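Fructose-bisphosphate aldolase (Thermus caldophilus, PDB 2FJK) belongs to the class II fructose-bisphosphate aldolase family and adopts a TIM-barrel-type fold that here holds 1,3-dihydroxyacetonephosphate in a pocket. Local coordinates at residues A131-L136 and R159-R164; V172-S177 and A195-L200; K90-R93 and S98-I101. All coordinates share one frame; numbering follows the deposited sequence.

Interaction 1: residues A131-L136 and R159-R164; sequences AELGRL and RIFMER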
# COMPACT_ATOMS: atom_id res chain seq x y z
N ALA A 131 18.08 3.69 -22.47
CA ALA A 131 19.38 4.34 -22.54
C ALA A 131 19.40 5.23 -23.76
O ALA A 131 18.67 5.00 -24.72
CB ALA A 131 20.48 3.30 -22.63
N GLU A 132 20.22 6.27 -23.73
CA GLU A 132 20.28 7.15 -24.88
C GLU A 132 21.68 7.33 -25.45
O GLU A 132 22.66 7.38 -24.71
CB GLU A 132 19.65 8.51 -24.56
CG GLU A 132 20.26 9.27 -23.40
CD GLU A 132 19.39 10.44 -22.95
OE1 GLU A 132 19.04 11.30 -23.80
OE2 GLU A 132 19.05 10.50 -21.75
N LEU A 133 21.74 7.39 -26.77
CA LEU A 133 22.98 7.58 -27.50
C LEU A 133 22.78 8.81 -28.38
O LEU A 133 21.81 8.88 -29.14
CB LEU A 133 23.27 6.36 -28.37
CG LEU A 133 24.60 6.31 -29.10
CD1 LEU A 133 25.78 6.43 -28.11
CD2 LEU A 133 24.68 5.01 -29.88
N GLY A 134 23.69 9.77 -28.28
CA GLY A 134 23.57 10.98 -29.06
C GLY A 134 22.93 12.06 -28.19
O GLY A 134 22.11 11.75 -27.33
N ARG A 135 23.31 13.31 -28.41
CA ARG A 135 22.77 14.41 -27.62
C ARG A 135 21.49 14.96 -28.23
O ARG A 135 21.42 15.17 -29.44
CB ARG A 135 23.81 15.52 -27.51
CG ARG A 135 23.43 16.64 -26.56
CD ARG A 135 24.43 16.72 -25.43
NE ARG A 135 25.80 16.73 -25.94
CZ ARG A 135 26.88 16.87 -25.18
NH1 ARG A 135 26.76 17.02 -23.87
NH2 ARG A 135 28.08 16.87 -25.74
N LEU A 136 20.49 15.19 -27.39
CA LEU A 136 19.21 15.72 -27.86
C LEU A 136 19.33 17.21 -28.14
O LEU A 136 18.90 18.04 -27.35
CB LEU A 136 18.11 15.49 -26.83
CG LEU A 136 17.46 14.11 -26.75
CD1 LEU A 136 16.43 14.11 -25.63
CD2 LEU A 136 16.80 13.76 -28.07
N ARG A 159 23.36 -0.02 -32.60
CA ARG A 159 23.30 -1.47 -32.46
C ARG A 159 24.33 -1.95 -31.44
O ARG A 159 24.02 -2.74 -30.55
CB ARG A 159 23.57 -2.16 -33.79
CG ARG A 159 23.60 -3.68 -33.69
CD ARG A 159 24.24 -4.32 -34.91
NE ARG A 159 23.56 -3.97 -36.15
CZ ARG A 159 23.86 -4.47 -37.34
NH1 ARG A 159 24.84 -5.36 -37.45
NH2 ARG A 159 23.19 -4.09 -38.41
N ILE A 160 25.55 -1.46 -31.59
CA ILE A 160 26.65 -1.84 -30.71
C ILE A 160 26.39 -1.42 -29.27
O ILE A 160 26.65 -2.18 -28.34
CB ILE A 160 27.98 -1.22 -31.18
CG1 ILE A 160 28.31 -1.73 -32.59
CG2 ILE A 160 29.09 -1.60 -30.22
CD1 ILE A 160 29.52 -1.08 -33.21
N PHE A 161 25.89 -0.20 -29.08
CA PHE A 161 25.60 0.31 -27.75
C PHE A 161 24.56 -0.61 -27.11
O PHE A 161 24.73 -1.05 -25.98
CB PHE A 161 25.04 1.74 -27.85
CG PHE A 161 24.73 2.37 -26.52
CD1 PHE A 161 25.74 2.63 -25.60
CD2 PHE A 161 23.43 2.74 -26.20
CE1 PHE A 161 25.46 3.24 -24.38
CE2 PHE A 161 23.13 3.35 -24.98
CZ PHE A 161 24.15 3.61 -24.07
N MSE A 162 23.49 -0.88 -27.84
CA MSE A 162 22.41 -1.74 -27.37
C MSE A 162 22.86 -3.18 -27.08
O MSE A 162 22.33 -3.82 -26.17
CB MSE A 162 21.27 -1.75 -28.39
CG MSE A 162 20.48 -0.45 -28.41
SE MSE A 162 19.70 -0.09 -26.66
CE MSE A 162 17.98 -0.93 -26.95
N GLU A 163 23.82 -3.69 -27.84
CA GLU A 163 24.30 -5.04 -27.60
C GLU A 163 25.25 -5.12 -26.40
O GLU A 163 25.13 -6.03 -25.57
CB GLU A 163 24.98 -5.60 -28.86
CG GLU A 163 23.98 -5.97 -29.96
CD GLU A 163 24.64 -6.37 -31.27
OE1 GLU A 163 23.93 -6.85 -32.18
OE2 GLU A 163 25.88 -6.20 -31.41
N ARG A 164 26.17 -4.17 -26.28
CA ARG A 164 27.12 -4.17 -25.16
C ARG A 164 26.42 -3.91 -23.83
O ARG A 164 26.87 -4.35 -22.78
CB ARG A 164 28.23 -3.15 -25.40
CG ARG A 164 28.81 -3.17 -26.80
CD ARG A 164 30.25 -2.70 -26.81
NE ARG A 164 30.85 -2.76 -25.48
CZ ARG A 164 31.86 -1.99 -25.08
NH1 ARG A 164 32.37 -1.09 -25.91
NH2 ARG A 164 32.34 -2.11 -23.86
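The phenyl ring of F161 projects from helix 155-164 onto strand 128-133, where it overlaps A131 and L133. The far ring atoms CE2 and CZ make the nearest approaches. A131 CB lies 3.5 Å from F161 CE2 and 4.0 Å from F161 CZ, approaching obliquely, and E132 O comes to 4.1 Å of F161 CE2, also obliquely. L133 contributes both branches of its fork: CD1 lies over one face of the F161 ring, while CD2 stops at the root of the side chain, 3.9 Å from F161 CB. The two slide past each other in opposite directions, leucine toward the helix and phenylalanine toward the strand. With chi1 at -179°, CG of F161 stands opposite the backbone N and the ring extends past L133 to the methyl of A131. No hydrogen bond spans the contact. E132 O accepts one from N111 ND2, so this buried carbonyl has a polar partner.

Residue alternation along the strand separates two environments: A131 and L133 face the helix, whereas the E132 side chain leaves the other way and comes within about 8 Å of the bound 1,3-dihydroxyacetonephosphate. The axes of segments 131-133 and 159-164 run roughly antiparallel, at 151°, with a closest approach of 9.6 Å, as expected of a barrel strand and its outer helix. Helix 108-124 flanks the same ring through N111, V112 and T115, and A131 is hydrogen-bonded through its backbone to A171 of the neighbouring strand 171-172, so F161 packs where its own helix, helix 108-124 and strand 128-133 meet.

Interaction 2: residues V172-S177 and A195-L200; sequences VAIGTS and ARIAKL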
# COMPACT_ATOMS: atom_id res chain seq x y z
N VAL A 172 16.67 7.98 -29.10
CA VAL A 172 17.54 8.44 -30.17
C VAL A 172 17.54 9.95 -30.38
O VAL A 172 16.57 10.64 -30.08
CB VAL A 172 17.18 7.76 -31.51
CG1 VAL A 172 17.24 6.25 -31.34
CG2 VAL A 172 15.79 8.20 -31.97
N ALA A 173 18.65 10.45 -30.91
CA ALA A 173 18.82 11.88 -31.19
C ALA A 173 18.68 12.12 -32.69
O ALA A 173 19.58 11.79 -33.47
CB ALA A 173 20.20 12.34 -30.73
N ILE A 174 17.56 12.70 -33.10
CA ILE A 174 17.34 12.94 -34.52
C ILE A 174 16.81 14.32 -34.85
O ILE A 174 16.17 14.51 -35.89
CB ILE A 174 16.37 11.91 -35.10
CG1 ILE A 174 15.02 12.00 -34.37
CG2 ILE A 174 16.97 10.53 -34.98
CD1 ILE A 174 13.98 11.02 -34.89
N GLY A 175 17.06 15.28 -33.97
CA GLY A 175 16.60 16.63 -34.22
C GLY A 175 15.69 17.26 -33.19
O GLY A 175 15.37 18.44 -33.32
N THR A 176 15.27 16.50 -32.17
CA THR A 176 14.40 17.03 -31.12
C THR A 176 15.22 17.56 -29.94
O THR A 176 16.41 17.24 -29.81
CB THR A 176 13.44 15.96 -30.55
OG1 THR A 176 14.21 14.95 -29.89
CG2 THR A 176 12.63 15.31 -31.66
N SER A 177 14.59 18.36 -29.09
CA SER A 177 15.24 18.93 -27.91
C SER A 177 14.16 19.45 -26.96
O SER A 177 13.06 19.80 -27.40
CB SER A 177 16.19 20.06 -28.33
OG SER A 177 15.49 21.24 -28.71
N ALA A 195 15.30 5.98 -39.67
CA ALA A 195 15.05 4.77 -40.45
C ALA A 195 16.23 3.80 -40.40
O ALA A 195 16.04 2.60 -40.24
CB ALA A 195 14.72 5.14 -41.90
N ARG A 196 17.45 4.32 -40.53
CA ARG A 196 18.65 3.47 -40.50
C ARG A 196 18.84 2.83 -39.13
O ARG A 196 19.15 1.64 -39.02
CB ARG A 196 19.91 4.29 -40.81
CG ARG A 196 20.02 4.82 -42.23
CD ARG A 196 21.37 5.49 -42.41
NE ARG A 196 21.56 6.06 -43.75
CZ ARG A 196 22.66 6.69 -44.14
NH1 ARG A 196 23.67 6.85 -43.29
NH2 ARG A 196 22.75 7.17 -45.37
N ILE A 197 18.68 3.63 -38.09
CA ILE A 197 18.85 3.16 -36.72
C ILE A 197 17.83 2.06 -36.40
O ILE A 197 18.16 1.08 -35.72
CB ILE A 197 18.70 4.34 -35.73
CG1 ILE A 197 19.65 5.46 -36.15
CG2 ILE A 197 19.03 3.90 -34.31
CD1 ILE A 197 19.39 6.79 -35.49
N ALA A 198 16.61 2.22 -36.90
CA ALA A 198 15.56 1.24 -36.67
C ALA A 198 15.89 -0.08 -37.35
O ALA A 198 15.65 -1.16 -36.80
CB ALA A 198 14.21 1.77 -37.18
N LYS A 199 16.46 0.01 -38.55
CA LYS A 199 16.83 -1.17 -39.31
C LYS A 199 17.92 -1.97 -38.61
O LYS A 199 18.07 -3.17 -38.85
CB LYS A 199 17.30 -0.78 -40.72
CG LYS A 199 16.24 -0.05 -41.54
CD LYS A 199 16.67 0.09 -42.98
CE LYS A 199 15.62 0.81 -43.80
NZ LYS A 199 16.02 0.96 -45.23
N LEU A 200 18.68 -1.32 -37.75
CA LEU A 200 19.76 -1.99 -37.04
C LEU A 200 19.41 -2.28 -35.58
O LEU A 200 19.99 -3.17 -34.96
CB LEU A 200 21.04 -1.15 -37.12
CG LEU A 200 21.48 -0.72 -38.52
CD1 LEU A 200 22.91 -0.19 -38.46
CD2 LEU A 200 21.40 -1.91 -39.48
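I197 reaches from helix 191-200 toward V172 and I174, and its atoms divide the work between them. CB forms the fork and stands back, 5.0 Å from V172 CG1. The short branch, CG2, makes the nearer contact: this methyl is 4.2 Å from V172 CG1, and the two side chains slide past one another in opposite directions. The longer branch starts at CG1, set anti to the carbonyl carbon (chi1 -53°). With chi2 at 166° the chain stays extended, and its terminal CD1 arrives 4.5 Å from I174 CG2, a looser touch than that of the short branch. V172 and I174 both send their CA–CB bonds toward the helix, while A173 between them turns the other way, so the isoleucine meets two alternate residues of the chain. The meeting is wholly apolar and buried.

T153 and, on helix 155-164, P155 and A158 also touch I197, while L194, on helix 191-200 with I197, touches both V172 and I174. Further along, T176 OG1 is hydrogen-bonded to H208 O, and S177 O to K182 NZ, both partners belonging to residues of the ligand pocket. Such an outer helix folded back on the end of a strand, and on the loop that follows it toward the pocket, is typical of the beta-alpha units of a TIM barrel.

Interaction 3: residues K90-R93 and S98-I101; sequences KALR and SVMI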
# COMPACT_ATOMS: atom_id res chain seq x y z
N LYS A 90 17.52 4.84 -6.35
CA LYS A 90 16.41 5.46 -5.63
C LYS A 90 15.11 5.15 -6.37
O LYS A 90 14.07 4.93 -5.76
CB LYS A 90 16.60 6.99 -5.53
CG LYS A 90 17.72 7.40 -4.58
CD LYS A 90 17.95 8.92 -4.56
CE LYS A 90 19.02 9.30 -3.54
NZ LYS A 90 19.35 10.76 -3.52
N ALA A 91 15.17 5.13 -7.69
CA ALA A 91 14.00 4.84 -8.50
C ALA A 91 13.56 3.37 -8.31
O ALA A 91 12.36 3.09 -8.23
CB ALA A 91 14.30 5.11 -9.97
N LEU A 92 14.52 2.45 -8.22
CA LEU A 92 14.22 1.03 -8.01
C LEU A 92 13.56 0.85 -6.65
O LEU A 92 12.60 0.08 -6.50
CB LEU A 92 15.50 0.18 -8.06
CG LEU A 92 16.29 0.19 -9.36
CD1 LEU A 92 17.51 -0.73 -9.21
CD2 LEU A 92 15.40 -0.25 -10.51
N ARG A 93 14.11 1.56 -5.67
CA ARG A 93 13.62 1.54 -4.30
C ARG A 93 12.19 2.06 -4.19
O ARG A 93 11.42 1.61 -3.33
CB ARG A 93 14.52 2.42 -3.43
CG ARG A 93 14.03 2.63 -2.00
CD ARG A 93 14.21 1.39 -1.16
NE ARG A 93 14.05 1.67 0.26
CZ ARG A 93 14.18 0.77 1.23
NH1 ARG A 93 14.48 -0.48 0.94
NH2 ARG A 93 14.01 1.13 2.50
N SER A 98 10.64 0.93 -14.76
CA SER A 98 11.59 1.18 -15.83
C SER A 98 12.44 2.39 -15.47
O SER A 98 11.92 3.44 -15.06
CB SER A 98 10.86 1.45 -17.14
OG SER A 98 9.54 0.92 -17.13
N VAL A 99 13.75 2.25 -15.61
CA VAL A 99 14.65 3.34 -15.29
C VAL A 99 15.46 3.74 -16.50
O VAL A 99 15.54 3.01 -17.50
CB VAL A 99 15.63 2.97 -14.18
CG1 VAL A 99 14.87 2.63 -12.91
CG2 VAL A 99 16.51 1.80 -14.63
N MSE A 100 16.07 4.91 -16.40
CA MSE A 100 16.86 5.44 -17.48
C MSE A 100 18.04 6.22 -16.95
O MSE A 100 17.89 7.07 -16.07
CB MSE A 100 16.00 6.35 -18.34
CG MSE A 100 16.71 6.91 -19.53
SE MSE A 100 15.64 8.28 -20.30
CE MSE A 100 13.91 7.42 -20.19
N ILE A 101 19.20 5.92 -17.49
CA ILE A 101 20.41 6.60 -17.10
C ILE A 101 20.83 7.41 -18.32
O ILE A 101 20.83 6.90 -19.44
CB ILE A 101 21.52 5.59 -16.72
CG1 ILE A 101 22.81 6.33 -16.39
CG2 ILE A 101 21.73 4.59 -17.85
CD1 ILE A 101 22.73 7.20 -15.15
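V99 presents one methyl, CG1, to two residues of helix 85-93 that meet it from different directions. A91 CB lies 3.9 Å from V99 CG1, and L92 CD2 lies 3.8 Å from the same V99 CG1; seen from that carbon, the two partners are separated by about 92°. The methyl thus sits in the angle between successive helix residues, and no other atom of V99 comes as close to the helix.

The three side chains are set differently. A91 and V99 both point their CA–CB bonds toward the other segment, and the V99 CB–CG1 bond nearly opposes the A91 CA–CB bond. L92 starts off along the side of the contact instead, and only its end bends in: CD1 extends away from the meeting point, whereas CD2 turns toward the valine. L92 and V99 cross at about a right angle. For V99, chi1 of -61° places CG1 anti to the carbonyl carbon and beside the backbone N, directing it at the helix.

On strand 98-101 the next residue, M100, a selenomethionine, lies on the other face, where it touches D80, H81 and H208 of the ligand pocket. V99 is also covered by V118 and A122 of helix 108-124. Toward the outside, R93 NH1 is hydrogen-bonded to L92 O of a neighbouring subunit, and the reciprocal bond is present as well, so the helix that packs on V99 also takes part in a subunit interface.

Across the contact itself there is neither charge nor hydrogen bond. Helix and strand are held here by close packing of buried aliphatic groups, an interaction with little directional demand, while the backbone of V99 is bonded to T128 and E130 of strand 128-133, and those of S98 and M100 to L79 and G82.

How the interactions relate
Interactions 3, 1 and 2 follow one another along the chain and along the barrel wall, each joining a strand, or the loop after it, to an outer helix. Interactions 1 and 2 are direct neighbours with centres about 10 Å apart: R135 O lies 3.3 Å from A173 CB, and L136 CD2 lies 3.4 Å from T176 OG1. Interaction 3 is about 18 Å from interaction 1 and about 24 Å from interaction 2, centre to centre, but strands 98-101 and 128-133 are adjacent in the same sheet. None of the three touches the ligand directly: the side chains of E132, V172 and V99 are about 8, 11 and 13 Å from the bound 1,3-dihydroxyacetonephosphate.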